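Local coordinates for putative oxidoreductase (PDB 2ISM), which is a putative oxidoreductase with a beta-propeller fold and carries a bound calcium ion, at residues Gln162-Leu167 / Asn184-Arg189; Gly178-Gly183 / Arg193-Ser198. All blocks are in the same frame, centred on the assembly; numbering follows the deposited sequence.

Contact 1 (Gln162-Leu167 / Asn184-Arg189); sequences QDLASL and NPFLGR
The Phe186 ring lies between two aliphatic groups: Leu164 CD2 over one face and CB of its own neighbour Pro185 over the opposite one, both offset toward the rim. From Leu164 CD2 to the ring centroid is 3.9 Å, and the line runs only 14° off the ring normal, a clear CH-pi contact. The guanidinium of Arg189 has Phe186 CD1 over one face, again near its rim, while the second branch of Leu164 comes to it obliquely, with CD1 3.3 Å from Arg189 NH1. That same methyl also touches the ring at Phe186 CD1, and the leucine crosses both side chains at about a right angle. The bend at chi3 (-53°) turns the guanidinium so that one face lies against Phe186 CD1.

Leu164 is offered by a type I turn from Asp163 to Ser166, in which Asp163 OD1 accepts from Ala165 N at 2.9 Å to make an Asx turn; Phe186 belongs to a second type I turn, Asn184 to Leu187. Val196 and Leu199 of strand 196-199 also touch Phe186. The two loops between blade strands therefore meet through dispersion and CH-pi forces, with the arginine laying its guanidinium beside a hydrocarbon surface.

Contact 2 (Gly178-Gly183 / Arg193-Ser198); sequences GEPAPG and RPEVYS
Pro180 and Pro194 lie side by side and point the same way, where two parts of the connection between the third and fourth strands of a beta-propeller blade come together. Pro180 CG is 3.6 Å from Pro194 CG, and Pro180 CB is 3.6 Å from Pro194 O, so the ring meets both a ring and a peptide group. Glu195 adds the aliphatic part of its side chain, its CG 4.0 Å from Pro180 CG.

A bend about the CB-CG bond of the glutamate (chi2 88°) turns its carboxylate back toward Arg193, across the type I turn that runs from Arg193 to Val196. The guanidinium grips it side-on with two nitrogens. NE reaches OE1 on the syn side, somewhat out of the carboxylate plane, whereas NH2 meets OE2 from above that plane along an almost straight bond of 175°. This salt bridge fixes the rotation of the carboxylate and probably steadies its negative charge. Strand 196-199 begins at the end of the turn, and a classic beta bulge follows, Tyr197 and Ser198 both facing Ile171 of strand 170-174. A water joins the segments by donating to Glu195 OE2 at 2.9 Å and, at 3.3 Å, to Gly178 O.

How the contacts relate
The four segments alternate along the chain: 162-167 and 178-183 come first, then 184-189 and 193-198, so the two contacts interlock, with centres 8 Å apart. They belong to the blade built from strands 140-142, 148-151, 170-174 and 196-199. Segment 162-167 lies in the loop before strand 170-174; 178-183 and 184-189 follow one another in the connection after it, and 193-198 closes that connection and enters strand 196-199, an outermost strand of this blade's sheet. Leu164 O lies 2.9 Å from Arg193 N, a probable hydrogen bond, and Pro185 CG packs against Val196 O. The connection thus packs on itself in contact 2 and against the preceding loop in contact 1.

Contact 1 (Gln162-Leu167 / Asn184-Arg189)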
loop_
_atom_site.group_PDB
_atom_site.type_symbol
_atom_site.label_atom_id
_atom_site.label_comp_id
_atom_site.label_asym_id
_atom_site.label_seq_id
_atom_site.Cartn_x
_atom_site.Cartn_y
_atom_site.Cartn_z
ATOM N N GLN B 162 21.017 14.332 -27.752
ATOM C CA GLN B 162 20.999 15.797 -27.733
ATOM C C GLN B 162 20.428 16.398 -29.014
ATOM O O GLN B 162 20.211 17.607 -29.102
ATOM C CB GLN B 162 22.421 16.330 -27.522
ATOM C CG GLN B 162 23.008 16.054 -26.148
ATOM C CD GLN B 162 22.219 16.722 -25.041
ATOM O OE1 GLN B 162 21.860 17.894 -25.144
ATOM N NE2 GLN B 162 21.955 15.983 -23.970
ATOM N N ASP B 163 20.184 15.547 -30.002
ATOM C CA ASP B 163 19.664 15.978 -31.293
ATOM C C ASP B 163 18.132 16.026 -31.303
ATOM O O ASP B 163 17.474 14.987 -31.325
ATOM C CB ASP B 163 20.177 15.016 -32.371
ATOM C CG ASP B 163 19.831 15.457 -33.782
ATOM O OD1 ASP B 163 19.159 16.498 -33.956
ATOM O OD2 ASP B 163 20.238 14.744 -34.725
ATOM N N LEU B 164 17.562 17.227 -31.291
ATOM C CA LEU B 164 16.106 17.355 -31.308
ATOM C C LEU B 164 15.479 16.769 -32.570
ATOM O O LEU B 164 14.278 16.502 -32.602
ATOM C CB LEU B 164 15.689 18.821 -31.172
ATOM C CG LEU B 164 15.841 19.436 -29.780
ATOM C CD1 LEU B 164 15.422 20.897 -29.819
ATOM C CD2 LEU B 164 14.992 18.661 -28.782
ATOM N N ALA B 165 16.295 16.569 -33.603
ATOM C CA ALA B 165 15.814 16.016 -34.864
ATOM C C ALA B 165 15.746 14.491 -34.836
ATOM O O ALA B 165 15.193 13.869 -35.750
ATOM C CB ALA B 165 16.710 16.479 -36.012
ATOM N N SER B 166 16.310 13.889 -33.791
ATOM C CA SER B 166 16.302 12.435 -33.648
ATOM C C SER B 166 15.302 11.960 -32.596
ATOM O O SER B 166 15.156 12.582 -31.549
ATOM C CB SER B 166 17.699 11.934 -33.270
ATOM O OG SER B 166 17.675 10.545 -32.979
ATOM N N LEU B 167 14.620 10.853 -32.878
ATOM C CA LEU B 167 13.653 10.296 -31.934
ATOM C C LEU B 167 14.360 9.446 -30.870
ATOM O O LEU B 167 13.710 8.920 -29.963
ATOM C CB LEU B 167 12.627 9.416 -32.665
ATOM C CG LEU B 167 11.649 10.054 -33.655
ATOM C CD1 LEU B 167 10.824 8.960 -34.326
ATOM C CD2 LEU B 167 10.745 11.037 -32.920
ATOM N N ASN B 184 3.169 20.041 -26.447
ATOM C CA ASN B 184 4.533 19.519 -26.375
ATOM C C ASN B 184 5.506 20.698 -26.460
ATOM O O ASN B 184 5.252 21.680 -27.159
ATOM C CB ASN B 184 4.804 18.516 -27.502
ATOM C CG ASN B 184 4.561 17.069 -27.074
ATOM O OD1 ASN B 184 4.818 16.136 -27.838
ATOM N ND2 ASN B 184 4.071 16.879 -25.854
ATOM N N PRO B 185 6.642 20.605 -25.754
ATOM C CA PRO B 185 7.689 21.632 -25.688
ATOM C C PRO B 185 8.350 22.150 -26.964
ATOM O O PRO B 185 8.768 23.309 -27.008
ATOM C CB PRO B 185 8.709 21.010 -24.736
ATOM C CG PRO B 185 8.600 19.553 -25.058
ATOM C CD PRO B 185 7.096 19.364 -25.098
ATOM N N PHE B 186 8.444 21.320 -27.997
ATOM C CA PHE B 186 9.120 21.736 -29.225
ATOM C C PHE B 186 8.229 21.778 -30.454
ATOM O O PHE B 186 8.710 21.701 -31.586
ATOM C CB PHE B 186 10.312 20.806 -29.471
ATOM C CG PHE B 186 11.238 20.698 -28.291
ATOM C CD1 PHE B 186 12.020 21.782 -27.903
ATOM C CD2 PHE B 186 11.299 19.525 -27.542
ATOM C CE1 PHE B 186 12.853 21.702 -26.783
ATOM C CE2 PHE B 186 12.128 19.432 -26.421
ATOM C CZ PHE B 186 12.905 20.524 -26.039
ATOM N N LEU B 187 6.931 21.922 -30.222
ATOM C CA LEU B 187 5.946 21.962 -31.292
ATOM C C LEU B 187 6.200 23.001 -32.384
ATOM O O LEU B 187 5.943 22.741 -33.563
ATOM C CB LEU B 187 4.558 22.176 -30.685
ATOM C CG LEU B 187 3.482 21.138 -31.021
ATOM C CD1 LEU B 187 4.091 19.747 -31.146
ATOM C CD2 LEU B 187 2.413 21.170 -29.939
ATOM N N GLY B 188 6.718 24.166 -32.015
ATOM C CA GLY B 188 6.943 25.188 -33.022
ATOM C C GLY B 188 8.325 25.297 -33.642
ATOM O O GLY B 188 8.474 25.888 -34.714
ATOM N N ARG B 189 9.330 24.727 -32.987
ATOM C CA ARG B 189 10.703 24.807 -33.476
ATOM C C ARG B 189 11.010 24.014 -34.744
ATOM O O ARG B 189 10.613 22.859 -34.885
ATOM C CB ARG B 189 11.673 24.382 -32.372
ATOM C CG ARG B 189 13.126 24.632 -32.727
ATOM C CD ARG B 189 14.074 24.176 -31.633
ATOM N NE ARG B 189 13.738 24.748 -30.333
ATOM C CZ ARG B 189 14.552 24.730 -29.283
ATOM N NH1 ARG B 189 15.752 24.174 -29.384
ATOM N NH2 ARG B 189 14.165 25.259 -28.129
#

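Contact 2 (Gly178-Gly183 / Arg193-Ser198)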
loop_
_atom_site.group_PDB
_atom_site.type_symbol
_atom_site.label_atom_id
_atom_site.label_comp_id
_atom_site.label_asym_id
_atom_site.label_seq_id
_atom_site.Cartn_x
_atom_site.Cartn_y
_atom_site.Cartn_z
ATOM N N GLY B 178 -1.364 8.732 -32.096
ATOM C CA GLY B 178 -0.017 8.830 -32.632
ATOM C C GLY B 178 0.491 10.213 -32.992
ATOM O O GLY B 178 1.658 10.372 -33.337
ATOM N N GLU B 179 -0.372 11.216 -32.916
ATOM C CA GLU B 179 0.038 12.576 -33.243
ATOM C C GLU B 179 0.800 13.212 -32.088
ATOM O O GLU B 179 0.623 12.824 -30.930
ATOM C CB GLU B 179 -1.190 13.431 -33.564
ATOM C CG GLU B 179 -1.880 13.060 -34.866
ATOM C CD GLU B 179 -1.009 13.332 -36.080
ATOM O OE1 GLU B 179 -0.654 14.510 -36.302
ATOM O OE2 GLU B 179 -0.675 12.374 -36.811
ATOM N N PRO B 180 1.683 14.180 -32.391
ATOM C CA PRO B 180 2.437 14.842 -31.325
ATOM C C PRO B 180 1.400 15.414 -30.363
ATOM O O PRO B 180 0.416 16.012 -30.798
ATOM C CB PRO B 180 3.191 15.938 -32.070
ATOM C CG PRO B 180 3.436 15.320 -33.400
ATOM C CD PRO B 180 2.114 14.661 -33.716
ATOM N N ALA B 181 1.614 15.224 -29.068
ATOM C CA ALA B 181 0.672 15.705 -28.060
ATOM C C ALA B 181 0.583 17.228 -28.023
ATOM O O ALA B 181 1.600 17.919 -28.040
ATOM C CB ALA B 181 1.074 15.176 -26.683
ATOM N N PRO B 182 -0.641 17.773 -27.979
ATOM C CA PRO B 182 -0.738 19.233 -27.937
ATOM C C PRO B 182 -0.049 19.761 -26.687
ATOM O O PRO B 182 -0.113 19.146 -25.624
ATOM C CB PRO B 182 -2.249 19.487 -27.946
ATOM C CG PRO B 182 -2.825 18.228 -27.357
ATOM C CD PRO B 182 -1.977 17.152 -27.987
ATOM N N GLY B 183 0.627 20.895 -26.824
ATOM C CA GLY B 183 1.323 21.456 -25.685
ATOM C C GLY B 183 2.740 20.924 -25.543
ATOM O O GLY B 183 3.438 21.299 -24.606
ATOM N N ARG B 193 11.777 17.286 -33.737
ATOM C CA ARG B 193 10.676 16.328 -33.827
ATOM C C ARG B 193 9.614 16.788 -32.829
ATOM O O ARG B 193 9.875 16.873 -31.632
ATOM C CB ARG B 193 11.148 14.913 -33.461
ATOM C CG ARG B 193 12.054 14.244 -34.494
ATOM C CD ARG B 193 11.356 14.065 -35.846
ATOM N NE ARG B 193 10.114 13.292 -35.767
ATOM C CZ ARG B 193 9.919 12.113 -36.356
ATOM N NH1 ARG B 193 10.890 11.555 -37.068
ATOM N NH2 ARG B 193 8.750 11.495 -36.247
ATOM N N PRO B 194 8.400 17.089 -33.310
ATOM C CA PRO B 194 7.326 17.545 -32.424
ATOM C C PRO B 194 6.887 16.526 -31.370
ATOM O O PRO B 194 6.225 16.881 -30.395
ATOM C CB PRO B 194 6.209 17.914 -33.401
ATOM C CG PRO B 194 6.415 16.934 -34.521
ATOM C CD PRO B 194 7.924 16.947 -34.697
ATOM N N GLU B 195 7.269 15.266 -31.553
ATOM C CA GLU B 195 6.902 14.220 -30.601
ATOM C C GLU B 195 7.730 14.264 -29.313
ATOM O O GLU B 195 7.328 13.703 -28.296
ATOM C CB GLU B 195 7.061 12.832 -31.236
ATOM C CG GLU B 195 6.240 12.612 -32.504
ATOM C CD GLU B 195 6.964 13.055 -33.764
ATOM O OE1 GLU B 195 7.969 13.788 -33.656
ATOM O OE2 GLU B 195 6.520 12.668 -34.866
ATOM N N VAL B 196 8.877 14.936 -29.355
ATOM C CA VAL B 196 9.766 14.998 -28.192
ATOM C C VAL B 196 9.231 15.717 -26.960
ATOM O O VAL B 196 8.797 16.867 -27.037
ATOM C CB VAL B 196 11.123 15.636 -28.563
ATOM C CG1 VAL B 196 11.981 15.818 -27.313
ATOM C CG2 VAL B 196 11.845 14.757 -29.564
ATOM N N TYR B 197 9.276 15.021 -25.826
ATOM C CA TYR B 197 8.825 15.570 -24.557
ATOM C C TYR B 197 10.060 15.967 -23.747
ATOM O O TYR B 197 10.108 17.058 -23.179
ATOM C CB TYR B 197 8.006 14.536 -23.791
ATOM C CG TYR B 197 7.310 15.083 -22.563
ATOM C CD1 TYR B 197 6.241 15.974 -22.681
ATOM C CD2 TYR B 197 7.705 14.691 -21.284
ATOM C CE1 TYR B 197 5.578 16.458 -21.551
ATOM C CE2 TYR B 197 7.053 15.167 -20.149
ATOM C CZ TYR B 197 5.990 16.045 -20.290
ATOM O OH TYR B 197 5.325 16.491 -19.173
ATOM N N SER B 198 11.047 15.071 -23.686
ATOM C CA SER B 198 12.304 15.345 -22.981
ATOM C C SER B 198 13.461 14.704 -23.750
ATOM O O SER B 198 13.259 13.757 -24.507
ATOM C CB SER B 198 12.263 14.823 -21.534
ATOM O OG SER B 198 12.163 13.413 -21.471
HETATM O O HOH W 1 3.905 11.464 -35.436
#